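Local coordinates for lantibiotic dehydratase (Microbispora corallina, PDB 5EHK), which probably dehydrates serine and threonine residues of the NAI-107 precursor peptide in a tRNA-dependent way, by glutamylating the hydroxyl and then eliminating glutamate, at residues V11-T16 and G542-V547; P365-L370 and A580-T585; L820-R825 and A888-W893; Q838-V843 and A933-L938. One frame throughout, in Å; residues are numbered along the deposited sequence.

Contact 1 of 4, residues V11-T16 and G542-V547; sequences VFMVRT and GLLPDV
V11 and M13, two residues apart on the strand, each rest on one aliphatic side chain of the 542-547 segment: V11 on V547 and M13 on L544. The CG2 methyl of V11 presses on V547 CB at 3.8 Å and also meets V547 CG2 at 4.0 Å, the two branched side chains approaching at a slant. With chi1 at -58°, V11 has CG1 opposite its own carbonyl carbon, and CG2 is the methyl that faces the helix. M13 takes part through its methylene chain: CG lies 4.0 Å from L544 CD1, the two side chains crossing at about a right angle, while the bend at chi3 turns the terminal CE methyl away from L544. A flexible unbranched chain suits this place because its stem can pack here and its tip in another direction.

The start of the helix positions L544 and V547. L544 occupies the N-cap position, with P545 following where no backbone N-H is needed, and V547 N makes a weak bond to L544 O. Around this, V149 touches both M13 and L544, F540 lies against M13, and L537 against V547.

F12 points the other way, meeting F154 edge-to-face. Strand 6-17 pairs antiparallel with 147-155 and 785-792, so helix 545-556 begins against a strand with a partner along each edge.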
loop_
_atom_site.group_PDB
_atom_site.type_symbol
_atom_site.label_atom_id
_atom_site.label_comp_id
_atom_site.label_asym_id
_atom_site.label_seq_id
_atom_site.Cartn_x
_atom_site.Cartn_y
_atom_site.Cartn_z
ATOM N N VAL A 11 29.244 -31.179 -16.497
ATOM C CA VAL A 11 28.092 -31.989 -16.885
ATOM C C VAL A 11 26.827 -31.182 -16.745
ATOM O O VAL A 11 26.818 -30.151 -16.062
ATOM C CB VAL A 11 27.947 -33.259 -16.040
ATOM C CG1 VAL A 11 29.204 -34.098 -16.138
ATOM C CG2 VAL A 11 27.648 -32.901 -14.595
ATOM N N PHE A 12 25.766 -31.656 -17.392
ATOM C CA PHE A 12 24.467 -31.020 -17.315
ATOM C C PHE A 12 23.399 -32.059 -17.540
ATOM O O PHE A 12 23.708 -33.147 -17.991
ATOM C CB PHE A 12 24.339 -29.855 -18.310
ATOM C CG PHE A 12 24.699 -30.199 -19.734
ATOM C CD1 PHE A 12 23.889 -31.039 -20.495
ATOM C CD2 PHE A 12 25.825 -29.643 -20.326
ATOM C CE1 PHE A 12 24.206 -31.335 -21.802
ATOM C CE2 PHE A 12 26.146 -29.936 -21.632
ATOM C CZ PHE A 12 25.335 -30.787 -22.368
ATOM N N MET A 13 22.155 -31.750 -17.177
ATOM C CA MET A 13 21.060 -32.698 -17.360
ATOM C C MET A 13 20.265 -32.322 -18.600
ATOM O O MET A 13 20.273 -31.173 -19.017
ATOM C CB MET A 13 20.151 -32.762 -16.129
ATOM C CG MET A 13 19.194 -33.952 -16.126
ATOM S SD MET A 13 17.923 -33.956 -14.834
ATOM C CE MET A 13 16.811 -32.670 -15.414
ATOM N N VAL A 14 19.594 -33.300 -19.195
ATOM C CA VAL A 14 18.820 -33.079 -20.403
ATOM C C VAL A 14 17.444 -33.612 -20.124
ATOM O O VAL A 14 17.318 -34.689 -19.537
ATOM C CB VAL A 14 19.398 -33.855 -21.597
ATOM C CG1 VAL A 14 18.563 -33.606 -22.836
ATOM C CG2 VAL A 14 20.843 -33.451 -21.833
ATOM N N ARG A 15 16.423 -32.831 -20.469
ATOM C CA ARG A 15 15.040 -33.293 -20.405
ATOM C C ARG A 15 14.583 -33.462 -21.830
ATOM O O ARG A 15 14.893 -32.623 -22.674
ATOM C CB ARG A 15 14.122 -32.268 -19.739
ATOM C CG ARG A 15 14.654 -31.549 -18.516
ATOM C CD ARG A 15 13.585 -30.596 -17.985
ATOM N NE ARG A 15 13.975 -29.961 -16.733
ATOM C CZ ARG A 15 14.218 -28.659 -16.614
ATOM N NH1 ARG A 15 14.104 -27.849 -17.666
ATOM N NH2 ARG A 15 14.581 -28.163 -15.448
ATOM N N THR A 16 13.857 -34.531 -22.118
ATOM C CA THR A 16 13.414 -34.771 -23.488
ATOM C C THR A 16 12.234 -35.740 -23.595
ATOM O O THR A 16 12.107 -36.646 -22.775
ATOM C CB THR A 16 14.610 -35.238 -24.329
ATOM O OG1 THR A 16 14.992 -34.176 -25.214
ATOM C CG2 THR A 16 14.303 -36.522 -25.121
ATOM N N GLY A 542 20.567 -41.419 -9.202
ATOM C CA GLY A 542 20.540 -42.846 -9.490
ATOM C C GLY A 542 20.432 -43.132 -10.983
ATOM O O GLY A 542 21.105 -44.016 -11.511
ATOM N N LEU A 543 19.575 -42.371 -11.659
ATOM C CA LEU A 543 19.345 -42.516 -13.097
ATOM C C LEU A 543 20.557 -42.153 -13.952
ATOM O O LEU A 543 20.818 -42.793 -14.971
ATOM C CB LEU A 543 18.139 -41.689 -13.531
ATOM C CG LEU A 543 16.844 -42.480 -13.555
ATOM C CD1 LEU A 543 16.734 -43.392 -12.338
ATOM C CD2 LEU A 543 15.666 -41.530 -13.618
ATOM N N LEU A 544 21.307 -41.140 -13.545
ATOM C CA LEU A 544 22.434 -40.714 -14.362
ATOM C C LEU A 544 23.750 -40.779 -13.604
ATOM O O LEU A 544 24.339 -39.740 -13.298
ATOM C CB LEU A 544 22.196 -39.309 -14.902
ATOM C CG LEU A 544 20.827 -39.116 -15.542
ATOM C CD1 LEU A 544 20.663 -37.664 -16.009
ATOM C CD2 LEU A 544 20.631 -40.122 -16.697
ATOM N N PRO A 545 24.222 -42.008 -13.325
ATOM C CA PRO A 545 25.404 -42.310 -12.503
ATOM C C PRO A 545 26.560 -41.425 -12.925
ATOM O O PRO A 545 27.340 -40.927 -12.099
ATOM C CB PRO A 545 25.710 -43.764 -12.869
ATOM C CG PRO A 545 24.394 -44.330 -13.268
ATOM C CD PRO A 545 23.714 -43.212 -14.006
ATOM N N ASP A 546 26.632 -41.253 -14.243
ATOM C CA ASP A 546 27.455 -40.265 -14.912
ATOM C C ASP A 546 27.483 -38.926 -14.144
ATOM O O ASP A 546 28.486 -38.580 -13.508
ATOM C CB ASP A 546 26.848 -40.025 -16.311
ATOM C CG ASP A 546 25.710 -41.017 -16.655
ATOM O OD1 ASP A 546 25.711 -42.163 -16.139
ATOM O OD2 ASP A 546 24.821 -40.655 -17.453
ATOM N N VAL A 547 26.359 -38.218 -14.108
ATOM C CA VAL A 547 26.372 -36.861 -13.562
ATOM C C VAL A 547 26.212 -36.787 -12.032
ATOM O O VAL A 547 26.761 -35.886 -11.384
ATOM C CB VAL A 547 25.363 -35.942 -14.309
ATOM C CG1 VAL A 547 24.491 -36.755 -15.248
ATOM C CG2 VAL A 547 24.522 -35.143 -13.342
#

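Contact 2 of 4, residues P365-L370 and A580-T585; sequences PLHVDL and ANLAHT
H367 reaches from the strand across to N581 and L582, and its side chain makes the whole contact from the strand's side. Its CB lies 4.2 Å from N581 CG, the first point at which the two side chains meet. From there the ring runs out with CG opposite the backbone N (chi1 178°), and one face of the ring turns to the asparagine: ring CG is 4.1 Å from N581 CB, and ND1 is 3.9 Å from the same carbon. This is a CH-pi contact over the face, N581 CB standing 4.2 Å from the centroid of the H367 ring and 26° off its normal. Further along, the backbone O of N581 is on the same face but toward the rim, 4.0 Å from H367 NE2. At the far end CE1 meets L582 CD2 at 3.7 Å, the leucine crossing the histidine at about a right angle.

A flat imidazole suits this place because a face can be given to a carbon while its end packs on a methyl. The asparagine amide is only 21° from parallel to the ring, yet its bonds are made away from it, ND2 to D173 OD1 and OD1 to M174 N, which fixes the amide and with it the CB over the ring.

N581 and L582 are the central residues of a type I turn from A580 to A583, following helix 577-580. Its partner, strand 366-379, is bonded to strand 167-172, and helix 174-185 starts beside both segments; R539, from a loop, touches H367 and L582.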
loop_
_atom_site.group_PDB
_atom_site.type_symbol
_atom_site.label_atom_id
_atom_site.label_comp_id
_atom_site.label_asym_id
_atom_site.label_seq_id
_atom_site.Cartn_x
_atom_site.Cartn_y
_atom_site.Cartn_z
ATOM N N PRO A 365 -0.878 -44.548 -7.220
ATOM C CA PRO A 365 0.051 -45.114 -6.239
ATOM C C PRO A 365 1.463 -45.253 -6.801
ATOM O O PRO A 365 2.344 -45.782 -6.111
ATOM C CB PRO A 365 -0.522 -46.502 -6.010
ATOM C CG PRO A 365 -1.030 -46.872 -7.356
ATOM C CD PRO A 365 -1.594 -45.606 -7.954
ATOM N N LEU A 366 1.685 -44.814 -8.037
ATOM C CA LEU A 366 3.025 -44.917 -8.615
ATOM C C LEU A 366 3.580 -43.581 -9.089
ATOM O O LEU A 366 2.852 -42.695 -9.537
ATOM C CB LEU A 366 3.058 -45.902 -9.800
ATOM C CG LEU A 366 2.592 -47.347 -9.698
ATOM C CD1 LEU A 366 2.743 -47.967 -11.065
ATOM C CD2 LEU A 366 3.404 -48.113 -8.689
ATOM N N HIS A 367 4.892 -43.463 -8.994
ATOM C CA HIS A 367 5.608 -42.348 -9.581
ATOM C C HIS A 367 6.694 -42.902 -10.496
ATOM O O HIS A 367 7.502 -43.744 -10.085
ATOM C CB HIS A 367 6.200 -41.418 -8.508
ATOM C CG HIS A 367 6.984 -40.279 -9.081
ATOM N ND1 HIS A 367 6.389 -39.124 -9.546
ATOM C CD2 HIS A 367 8.316 -40.127 -9.287
ATOM C CE1 HIS A 367 7.324 -38.309 -10.006
ATOM N NE2 HIS A 367 8.503 -38.892 -9.860
ATOM N N VAL A 368 6.678 -42.475 -11.752
ATOM C CA VAL A 368 7.596 -43.036 -12.741
ATOM C C VAL A 368 8.517 -41.979 -13.294
ATOM O O VAL A 368 8.067 -40.936 -13.734
ATOM C CB VAL A 368 6.846 -43.715 -13.922
ATOM C CG1 VAL A 368 7.815 -44.074 -15.048
ATOM C CG2 VAL A 368 6.074 -44.948 -13.438
ATOM N N ASP A 369 9.813 -42.245 -13.249
ATOM C CA ASP A 369 10.771 -41.400 -13.940
ATOM C C ASP A 369 11.352 -42.206 -15.100
ATOM O O ASP A 369 11.589 -43.417 -14.976
ATOM C CB ASP A 369 11.914 -40.959 -13.019
ATOM C CG ASP A 369 11.432 -40.281 -11.726
ATOM O OD1 ASP A 369 10.304 -39.715 -11.697
ATOM O OD2 ASP A 369 12.225 -40.305 -10.742
ATOM N N LEU A 370 11.599 -41.533 -16.218
ATOM C CA LEU A 370 12.062 -42.198 -17.411
ATOM C C LEU A 370 13.485 -41.795 -17.723
ATOM O O LEU A 370 13.782 -40.612 -17.844
ATOM C CB LEU A 370 11.194 -41.786 -18.575
ATOM C CG LEU A 370 11.462 -42.575 -19.844
ATOM C CD1 LEU A 370 11.342 -44.066 -19.553
ATOM C CD2 LEU A 370 10.517 -42.130 -20.946
ATOM N N ALA A 580 5.505 -34.183 -2.778
ATOM C CA ALA A 580 6.182 -35.115 -1.888
ATOM C C ALA A 580 6.918 -36.162 -2.723
ATOM O O ALA A 580 7.991 -36.633 -2.336
ATOM C CB ALA A 580 5.195 -35.757 -0.919
ATOM N N ASN A 581 6.357 -36.486 -3.891
ATOM C CA ASN A 581 7.008 -37.411 -4.825
ATOM C C ASN A 581 8.241 -36.813 -5.490
ATOM O O ASN A 581 9.007 -37.533 -6.121
ATOM C CB ASN A 581 6.037 -37.840 -5.928
ATOM C CG ASN A 581 5.023 -38.852 -5.454
ATOM O OD1 ASN A 581 5.351 -39.763 -4.689
ATOM N ND2 ASN A 581 3.775 -38.683 -5.880
ATOM N N LEU A 582 8.441 -35.507 -5.337
ATOM C CA LEU A 582 9.554 -34.825 -5.996
ATOM C C LEU A 582 10.649 -34.398 -5.028
ATOM O O LEU A 582 11.460 -33.533 -5.334
ATOM C CB LEU A 582 9.049 -33.614 -6.783
ATOM C CG LEU A 582 7.886 -33.856 -7.747
ATOM C CD1 LEU A 582 7.484 -32.569 -8.427
ATOM C CD2 LEU A 582 8.262 -34.912 -8.785
ATOM N N ALA A 583 10.653 -35.003 -3.850
ATOM C CA ALA A 583 11.516 -34.544 -2.779
ATOM C C ALA A 583 12.527 -35.608 -2.397
ATOM O O ALA A 583 13.212 -35.475 -1.381
ATOM C CB ALA A 583 10.703 -34.090 -1.568
ATOM N N HIS A 584 12.598 -36.676 -3.189
ATOM C CA HIS A 584 13.605 -37.725 -2.978
ATOM C C HIS A 584 14.979 -37.290 -3.480
ATOM O O HIS A 584 15.463 -37.788 -4.486
ATOM C CB HIS A 584 13.165 -38.999 -3.679
ATOM C CG HIS A 584 11.856 -39.514 -3.182
ATOM N ND1 HIS A 584 11.666 -39.895 -1.873
ATOM C CD2 HIS A 584 10.657 -39.654 -3.797
ATOM C CE1 HIS A 584 10.410 -40.276 -1.709
ATOM N NE2 HIS A 584 9.776 -40.137 -2.860
ATOM N N THR A 585 15.617 -36.383 -2.745
ATOM C CA THR A 585 16.765 -35.664 -3.247
ATOM C C THR A 585 17.865 -35.645 -2.218
ATOM O O THR A 585 17.635 -35.287 -1.087
ATOM C CB THR A 585 16.351 -34.247 -3.538
ATOM O OG1 THR A 585 15.953 -33.625 -2.316
ATOM C CG2 THR A 585 15.169 -34.242 -4.495
#

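Contact 3 of 4, residues L820-R825 and A888-W893; sequences LYLRLR and ARLVEW
L822, L824 and L890 share one first torsion, chi1 -71°, -51° and -70°, which sets each CG opposite its carbonyl carbon and beside the backbone N. In this shape the leucines point their methyl pairs at one another where strand and helix meet. L890 comes from the helix with CD1 against both strand residues: it is 3.8 Å from L824 CD2 and 4.1 Å from L822 CD2. Its second methyl, CD2, adds a contact of 3.9 Å to L824 CD2. The approach differs for the two, L890 crossing L824 at about a right angle and L822 on a slant.

Residues two apart on a strand face the same side, which is why L822 and L824 can receive a single helix residue. Helix 875-895 thus packs on one face of the four-stranded antiparallel sheet in which 819-824 lies between 864-872 and 902-905. I886, one helical turn before L890, also touches L822, and H902 touches both L824 and L890.

The other face carries charge: R823 and R825 both form salt bridges to E903, and R825 another to D861. The chemistry of the contact therefore divides the strand by sides. Leucine meeting leucine offers no directional bond, so helix and sheet are held here by shape and by burial of methyl groups, while the charged pairs join strand to strand across the opposite face.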
loop_
_atom_site.group_PDB
_atom_site.type_symbol
_atom_site.label_atom_id
_atom_site.label_comp_id
_atom_site.label_asym_id
_atom_site.label_seq_id
_atom_site.Cartn_x
_atom_site.Cartn_y
_atom_site.Cartn_z
ATOM N N LEU A 820 3.734 2.776 36.088
ATOM C CA LEU A 820 2.532 3.230 35.409
ATOM C C LEU A 820 2.945 3.844 34.060
ATOM O O LEU A 820 3.701 4.825 34.035
ATOM C CB LEU A 820 1.886 4.288 36.274
ATOM C CG LEU A 820 0.446 4.687 36.043
ATOM C CD1 LEU A 820 -0.417 3.437 35.913
ATOM C CD2 LEU A 820 0.001 5.525 37.242
ATOM N N TYR A 821 2.510 3.250 32.943
ATOM C CA TYR A 821 2.884 3.752 31.603
ATOM C C TYR A 821 1.665 4.189 30.780
ATOM O O TYR A 821 0.903 3.354 30.282
ATOM C CB TYR A 821 3.675 2.688 30.861
ATOM C CG TYR A 821 4.613 3.195 29.798
ATOM C CD1 TYR A 821 5.228 4.445 29.917
ATOM C CD2 TYR A 821 5.006 2.367 28.733
ATOM C CE1 TYR A 821 6.156 4.898 28.954
ATOM C CE2 TYR A 821 5.939 2.800 27.778
ATOM C CZ TYR A 821 6.514 4.067 27.890
ATOM O OH TYR A 821 7.434 4.511 26.940
ATOM N N LEU A 822 1.492 5.500 30.633
ATOM C CA LEU A 822 0.339 6.073 29.946
ATOM C C LEU A 822 0.600 6.377 28.493
ATOM O O LEU A 822 1.644 6.933 28.149
ATOM C CB LEU A 822 -0.035 7.375 30.617
ATOM C CG LEU A 822 -0.646 7.243 31.993
ATOM C CD1 LEU A 822 -0.479 8.563 32.704
ATOM C CD2 LEU A 822 -2.102 6.921 31.815
ATOM N N ARG A 823 -0.370 6.056 27.637
ATOM C CA ARG A 823 -0.350 6.530 26.251
ATOM C C ARG A 823 -1.389 7.599 26.011
ATOM O O ARG A 823 -2.582 7.355 26.106
ATOM C CB ARG A 823 -0.586 5.395 25.307
ATOM C CG ARG A 823 0.392 4.286 25.488
ATOM C CD ARG A 823 0.258 3.366 24.301
ATOM N NE ARG A 823 0.959 2.113 24.524
ATOM C CZ ARG A 823 0.413 0.936 24.271
ATOM N NH1 ARG A 823 -0.846 0.883 23.813
ATOM N NH2 ARG A 823 1.115 -0.168 24.495
ATOM N N LEU A 824 -0.926 8.798 25.719
ATOM C CA LEU A 824 -1.830 9.918 25.588
ATOM C C LEU A 824 -1.953 10.297 24.128
ATOM O O LEU A 824 -0.978 10.719 23.494
ATOM C CB LEU A 824 -1.354 11.083 26.457
ATOM C CG LEU A 824 -1.078 10.686 27.913
ATOM C CD1 LEU A 824 -0.492 11.855 28.703
ATOM C CD2 LEU A 824 -2.338 10.180 28.553
ATOM N N ARG A 825 -3.151 10.092 23.583
ATOM C CA ARG A 825 -3.385 10.304 22.154
ATOM C C ARG A 825 -3.573 11.785 21.877
ATOM O O ARG A 825 -4.657 12.245 21.626
ATOM C CB ARG A 825 -4.574 9.476 21.658
ATOM C CG ARG A 825 -4.425 7.973 21.905
ATOM C CD ARG A 825 -3.517 7.306 20.888
ATOM N NE ARG A 825 -2.906 6.065 21.376
ATOM C CZ ARG A 825 -2.014 5.355 20.680
ATOM N NH1 ARG A 825 -1.640 5.772 19.465
ATOM N NH2 ARG A 825 -1.499 4.235 21.192
ATOM N N ALA A 888 -9.285 11.017 36.105
ATOM C CA ALA A 888 -10.308 12.045 36.112
ATOM C C ALA A 888 -9.831 13.271 35.316
ATOM O O ALA A 888 -10.603 13.865 34.565
ATOM C CB ALA A 888 -10.692 12.425 37.540
ATOM N N ARG A 889 -8.570 13.663 35.493
ATOM C CA ARG A 889 -8.033 14.765 34.709
ATOM C C ARG A 889 -8.003 14.413 33.211
ATOM O O ARG A 889 -8.327 15.253 32.367
ATOM C CB ARG A 889 -6.651 15.203 35.227
ATOM C CG ARG A 889 -6.571 15.474 36.746
ATOM C CD ARG A 889 -7.615 16.478 37.269
ATOM N NE ARG A 889 -7.242 17.879 37.057
ATOM C CZ ARG A 889 -6.469 18.597 37.877
ATOM N NH1 ARG A 889 -5.951 18.064 38.978
ATOM N NH2 ARG A 889 -6.200 19.862 37.586
ATOM N N LEU A 890 -7.626 13.170 32.893
ATOM C CA LEU A 890 -7.549 12.713 31.509
ATOM C C LEU A 890 -8.908 12.728 30.840
ATOM O O LEU A 890 -9.013 13.042 29.657
ATOM C CB LEU A 890 -6.871 11.346 31.372
ATOM C CG LEU A 890 -5.376 11.359 31.668
ATOM C CD1 LEU A 890 -4.767 9.976 31.452
ATOM C CD2 LEU A 890 -4.624 12.420 30.839
ATOM N N VAL A 891 -9.955 12.432 31.602
ATOM C CA VAL A 891 -11.292 12.506 31.044
ATOM C C VAL A 891 -11.717 13.977 30.862
ATOM O O VAL A 891 -12.227 14.319 29.818
ATOM C CB VAL A 891 -12.314 11.765 31.916
ATOM C CG1 VAL A 891 -13.742 12.200 31.564
ATOM C CG2 VAL A 891 -12.124 10.259 31.803
ATOM N N GLU A 892 -11.460 14.856 31.831
ATOM C CA GLU A 892 -11.717 16.283 31.633
ATOM C C GLU A 892 -11.035 16.758 30.355
ATOM O O GLU A 892 -11.669 17.394 29.502
ATOM C CB GLU A 892 -11.204 17.168 32.789
ATOM C CG GLU A 892 -11.712 16.922 34.255
ATOM C CD GLU A 892 -10.825 17.649 35.299
ATOM O OE1 GLU A 892 -10.048 18.554 34.921
ATOM O OE2 GLU A 892 -10.799 17.242 36.482
ATOM N N TRP A 893 -9.743 16.452 30.223
ATOM C CA TRP A 893 -8.972 16.954 29.088
ATOM C C TRP A 893 -9.523 16.462 27.744
ATOM O O TRP A 893 -9.475 17.188 26.753
ATOM C CB TRP A 893 -7.488 16.621 29.240
ATOM C CG TRP A 893 -6.855 17.394 30.349
ATOM C CD1 TRP A 893 -7.336 18.529 30.913
ATOM C CD2 TRP A 893 -5.661 17.066 31.067
ATOM N NE1 TRP A 893 -6.521 18.947 31.928
ATOM C CE2 TRP A 893 -5.480 18.072 32.049
ATOM C CE3 TRP A 893 -4.730 16.028 30.983
ATOM C CZ2 TRP A 893 -4.405 18.072 32.943
ATOM C CZ3 TRP A 893 -3.655 16.032 31.860
ATOM C CH2 TRP A 893 -3.504 17.049 32.831
#

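Contact 4 of 4, residues Q838-V843 and A933-L938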
loop_
_atom_site.group_PDB
_atom_site.type_symbol
_atom_site.label_atom_id
_atom_site.label_comp_id
_atom_site.label_asym_id
_atom_site.label_seq_id
_atom_site.Cartn_x
_atom_site.Cartn_y
_atom_site.Cartn_z
ATOM N N GLN A 838 -0.516 20.699 30.367
ATOM C CA GLN A 838 -1.206 19.549 30.970
ATOM C C GLN A 838 -0.281 18.528 31.648
ATOM O O GLN A 838 -0.620 17.996 32.703
ATOM C CB GLN A 838 -2.109 18.829 29.948
ATOM C CG GLN A 838 -3.490 19.447 29.759
ATOM C CD GLN A 838 -3.468 20.759 28.981
ATOM O OE1 GLN A 838 -2.847 20.861 27.913
ATOM N NE2 GLN A 838 -4.140 21.768 29.519
ATOM N N VAL A 839 0.850 18.211 31.015
ATOM C CA VAL A 839 1.811 17.269 31.592
ATOM C C VAL A 839 2.335 17.731 32.997
ATOM O O VAL A 839 2.456 16.911 33.917
ATOM C CB VAL A 839 2.932 16.892 30.568
ATOM C CG1 VAL A 839 3.998 15.996 31.214
ATOM C CG2 VAL A 839 2.317 16.148 29.385
ATOM N N PRO A 840 2.594 19.051 33.169
ATOM C CA PRO A 840 2.936 19.534 34.511
ATOM C C PRO A 840 1.908 19.133 35.546
ATOM O O PRO A 840 2.304 18.760 36.657
ATOM C CB PRO A 840 2.933 21.044 34.339
ATOM C CG PRO A 840 3.401 21.227 32.956
ATOM C CD PRO A 840 2.769 20.124 32.168
ATOM N N VAL A 841 0.625 19.174 35.196
ATOM C CA VAL A 841 -0.391 18.744 36.149
ATOM C C VAL A 841 -0.216 17.267 36.512
ATOM O O VAL A 841 -0.363 16.875 37.648
ATOM C CB VAL A 841 -1.799 19.031 35.642
ATOM C CG1 VAL A 841 -2.829 18.434 36.568
ATOM C CG2 VAL A 841 -1.999 20.516 35.522
ATOM N N LEU A 842 0.128 16.451 35.537
ATOM C CA LEU A 842 0.316 15.028 35.775
ATOM C C LEU A 842 1.526 14.776 36.665
ATOM O O LEU A 842 1.523 13.864 37.492
ATOM C CB LEU A 842 0.485 14.300 34.435
ATOM C CG LEU A 842 -0.773 14.239 33.563
ATOM C CD1 LEU A 842 -0.472 13.569 32.243
ATOM C CD2 LEU A 842 -1.841 13.472 34.293
ATOM N N VAL A 843 2.565 15.592 36.497
ATOM C CA VAL A 843 3.799 15.376 37.225
ATOM C C VAL A 843 3.609 15.765 38.691
ATOM O O VAL A 843 4.116 15.088 39.606
ATOM C CB VAL A 843 4.971 16.137 36.588
ATOM C CG1 VAL A 843 6.177 16.197 37.544
ATOM C CG2 VAL A 843 5.346 15.504 35.218
ATOM N N ALA A 933 13.427 19.578 31.635
ATOM C CA ALA A 933 14.109 20.562 30.806
ATOM C C ALA A 933 13.309 20.878 29.544
ATOM O O ALA A 933 13.102 22.041 29.215
ATOM C CB ALA A 933 15.507 20.072 30.446
ATOM N N ALA A 934 12.873 19.842 28.833
ATOM C CA ALA A 934 12.122 20.033 27.594
ATOM C C ALA A 934 10.833 20.828 27.841
ATOM O O ALA A 934 10.489 21.737 27.090
ATOM C CB ALA A 934 11.828 18.687 26.914
ATOM N N ILE A 935 10.102 20.459 28.878
ATOM C CA ILE A 935 8.920 21.214 29.261
ATOM C C ILE A 935 9.259 22.685 29.553
ATOM O O ILE A 935 8.554 23.594 29.104
ATOM C CB ILE A 935 8.224 20.567 30.460
ATOM C CG1 ILE A 935 7.683 19.210 30.043
ATOM C CG2 ILE A 935 7.129 21.452 30.993
ATOM C CD1 ILE A 935 6.908 18.545 31.127
ATOM N N SER A 936 10.345 22.911 30.295
ATOM C CA SER A 936 10.826 24.265 30.599
ATOM C C SER A 936 11.097 25.083 29.344
ATOM O O SER A 936 10.648 26.236 29.232
ATOM C CB SER A 936 12.134 24.194 31.377
ATOM O OG SER A 936 11.905 24.225 32.763
ATOM N N LEU A 937 11.816 24.458 28.406
ATOM C CA LEU A 937 12.205 25.081 27.161
ATOM C C LEU A 937 10.982 25.379 26.276
ATOM O O LEU A 937 10.854 26.467 25.701
ATOM C CB LEU A 937 13.202 24.181 26.437
ATOM C CG LEU A 937 14.570 24.018 27.098
ATOM C CD1 LEU A 937 15.472 23.113 26.288
ATOM C CD2 LEU A 937 15.257 25.366 27.313
ATOM N N LEU A 938 10.064 24.425 26.195
ATOM C CA LEU A 938 8.860 24.627 25.409
ATOM C C LEU A 938 8.049 25.785 25.966
ATOM O O LEU A 938 7.445 26.535 25.207
ATOM C CB LEU A 938 8.019 23.350 25.365
ATOM C CG LEU A 938 8.586 22.249 24.469
ATOM C CD1 LEU A 938 7.909 20.912 24.750
ATOM C CD2 LEU A 938 8.449 22.635 22.995
#
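P840 presents a corner of its pyrrolidine ring, the one ring in the contact and only roughly flat: CG comes 4.2 Å from I935 CG2. Two aromatic residues stand beside it: W854, from strand 853-861, touches both V839 and I935, and F834 of helix 828-837 packs on V839. The arrangement is plain helix-to-helix packing, helix 839-848 against helix 920-942, within the region matching the C-terminal lantibiotic dehydratase family.

I935 is the shared element on its side. Its two branches separate, CG2 serving the proline while CG1 carries CD1 on toward V839, so a beta-branched residue with one longer arm fits two neighbours at once. Proline is at home near the start of a helix, where its nitrogen need not donate, and its compact ring leaves a smooth apolar surface. V839 is likewise short. The first full helical bond spans the contact residues, V843 N to V839 O at 2.9 Å.

Elsewhere round helix 920-942, A934 and L937 lie against L1085 of helix 1068-1085. Between V839 and I935 the slanting side chains meet through two methyls, V839 CG1 to I935 CD1 at 3.9 Å.

The four contacts form two pairs at opposite sides of the chain's centre. Contacts 1 and 2, about 16 Å apart between centres, touch through L543 CD2 and D369 CB at 3.8 Å, and strand 366-379 pairs in parallel with strand 147-155, the neighbour of strand 6-17. Contacts 3 and 4 have centres about 15 Å apart and touch through W893 of contact 3, whose CZ3 lies 3.8 Å from L842 CG, so helix 875-895 lies between the sheet of contact 3 and helix 839-848 of contact 4. Centres of contacts 1 and 3 are about 72 Å apart, consistent with separate N-terminal glutamylation and C-terminal elimination regions, as in related dehydratases. All four are structural packing contacts.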